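Local coordinates for protein malate Synthase (Haloferax volcanii, PDB 3OYZ) that catalyses the magnesium-dependent Claisen condensation of acetyl-CoA with glyoxylate and the hydrolysis of the resulting malyl-CoA to malate in the glyoxylate cycle, at residues G125-D128 and D129-A133. Numbering follows the deposited sequence.
Sequences GGID and DWKKA
Gly-125 is gripped at both ends of its backbone by side chains from the first turn of the helix that follows. Its N donates to Asp-129 OD2 at 3.0 Å, meeting the carboxylate on its anti side and 32° out of its plane. The Asp-129 CG lies anti to the backbone N (chi1 -177°), which turns the carboxylate back toward Gly-125 N, and the same OD2 also accepts a bond from Trp-87 NE1. The Gly-125 O takes the indole N-H, with Trp-130 NE1 2.9 Å away and above the carbonyl plane rather than on a lone pair. Gly-126 is the N-cap: its O accepts Trp-130 N at 3.3 Å, the first i to i+4 bond of the helix, and Asp-129 N more weakly. Ile-127 comes next, its CD1 resting 3.9 Å above one face of the Trp-130 ring, displaced toward the rim, a methyl on one face that adds to the N-H bond in limiting the turn of the indole. A leucine in place of Trp-130 would probably leave Gly-125 O without its indole donor and Ile-127 CD1 without a flat surface to lie on. The Ile-127 O meanwhile receives Lys-131 N at 3.0 Å. Asp-128 runs alongside Lys-131 on the outer side of the turn, and its OD1 forms a salt bridge to Lys-131 NZ (3.0 Å), approached almost along the C-O bond direction; Glu-172 shares that ammonium group. The turn opens helix 127-143 of the TIM barrel, just after strand 118-121 in a beta-alpha-beta unit. Trp-130 reaches Val-155 and Ile-157 on the next strand, 152-157, while Leu-169 of helix 169-174 touches both Ile-127 and the indole, and Arg-95 of helix 92-105 packs against Asp-129.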
loop_
_atom_site.group_PDB
_atom_site.type_symbol
_atom_site.label_atom_id
_atom_site.label_comp_id
_atom_site.label_asym_id
_atom_site.label_seq_id
_atom_site.Cartn_x
_atom_site.Cartn_y
_atom_site.Cartn_z
ATOM N N GLY A 125 -2.819 -18.058 -8.829
ATOM C CA GLY A 125 -1.496 -17.417 -8.917
ATOM C C GLY A 125 -1.618 -16.208 -9.828
ATOM O O GLY A 125 -2.536 -15.405 -9.613
ATOM N N GLY A 126 -0.747 -16.104 -10.847
ATOM C CA GLY A 126 -0.832 -14.994 -11.829
ATOM C C GLY A 126 -2.000 -15.152 -12.772
ATOM O O GLY A 126 -2.711 -16.192 -12.749
ATOM N N ILE A 127 -2.220 -14.145 -13.618
ATOM C CA ILE A 127 -3.428 -14.170 -14.435
ATOM C C ILE A 127 -3.494 -15.393 -15.363
ATOM O O ILE A 127 -4.586 -15.891 -15.669
ATOM C CB ILE A 127 -3.531 -12.815 -15.191
ATOM C CG1 ILE A 127 -4.958 -12.695 -15.770
ATOM C CG2 ILE A 127 -2.450 -12.753 -16.339
ATOM C CD1 ILE A 127 -5.914 -12.327 -14.568
ATOM N N ASP A 128 -2.358 -15.990 -15.748
ATOM C CA ASP A 128 -2.474 -17.134 -16.647
ATOM C C ASP A 128 -3.028 -18.370 -15.873
ATOM O O ASP A 128 -3.739 -19.156 -16.484
ATOM C CB ASP A 128 -1.120 -17.486 -17.312
ATOM C CG ASP A 128 -0.855 -16.528 -18.490
ATOM O OD1 ASP A 128 -1.711 -15.658 -18.839
ATOM O OD2 ASP A 128 0.167 -16.652 -19.146
ATOM N N ASP A 129 -2.788 -18.457 -14.573
ATOM C CA ASP A 129 -3.439 -19.526 -13.735
ATOM C C ASP A 129 -4.949 -19.229 -13.606
ATOM O O ASP A 129 -5.784 -20.157 -13.618
ATOM C CB ASP A 129 -2.885 -19.517 -12.307
ATOM C CG ASP A 129 -3.481 -20.658 -11.417
ATOM O OD1 ASP A 129 -3.408 -21.850 -11.844
ATOM O OD2 ASP A 129 -4.119 -20.315 -10.386
ATOM N N TRP A 130 -5.356 -17.964 -13.473
ATOM C CA TRP A 130 -6.809 -17.676 -13.502
ATOM C C TRP A 130 -7.455 -18.056 -14.817
ATOM O O TRP A 130 -8.616 -18.503 -14.847
ATOM C CB TRP A 130 -7.181 -16.176 -13.250
ATOM C CG TRP A 130 -6.639 -15.557 -11.978
ATOM C CD1 TRP A 130 -5.481 -15.835 -11.306
ATOM C CD2 TRP A 130 -7.195 -14.394 -11.341
ATOM N NE1 TRP A 130 -5.294 -14.948 -10.276
ATOM C CE2 TRP A 130 -6.309 -14.016 -10.304
ATOM C CE3 TRP A 130 -8.328 -13.615 -11.610
ATOM C CZ2 TRP A 130 -6.549 -12.928 -9.445
ATOM C CZ3 TRP A 130 -8.566 -12.483 -10.764
ATOM C CH2 TRP A 130 -7.694 -12.187 -9.685
ATOM N N LYS A 131 -6.745 -17.935 -15.936
ATOM C CA LYS A 131 -7.336 -18.292 -17.224
ATOM C C LYS A 131 -7.480 -19.835 -17.177
ATOM O O LYS A 131 -8.318 -20.375 -17.879
ATOM C CB LYS A 131 -6.343 -17.938 -18.347
ATOM C CG LYS A 131 -6.296 -16.378 -18.479
ATOM C CD LYS A 131 -5.268 -15.947 -19.587
ATOM C CE LYS A 131 -5.156 -14.384 -19.581
ATOM N NZ LYS A 131 -3.874 -14.116 -20.329
ATOM N N LYS A 132 -6.595 -20.563 -16.517
ATOM C CA LYS A 132 -6.784 -22.080 -16.525
ATOM C C LYS A 132 -8.107 -22.439 -15.797
ATOM O O LYS A 132 -8.822 -23.314 -16.251
ATOM C CB LYS A 132 -5.670 -22.739 -15.707
ATOM C CG LYS A 132 -4.308 -22.635 -16.448
ATOM C CD LYS A 132 -3.175 -23.094 -15.532
ATOM C CE LYS A 132 -1.842 -22.912 -16.315
ATOM N NZ LYS A 132 -0.676 -23.337 -15.448
ATOM N N ALA A 133 -8.441 -21.767 -14.697
ATOM C CA ALA A 133 -9.682 -22.108 -14.000
ATOM C C ALA A 133 -10.824 -21.682 -14.939
ATOM O O ALA A 133 -11.783 -22.460 -15.179
ATOM C CB ALA A 133 -9.754 -21.387 -12.637
#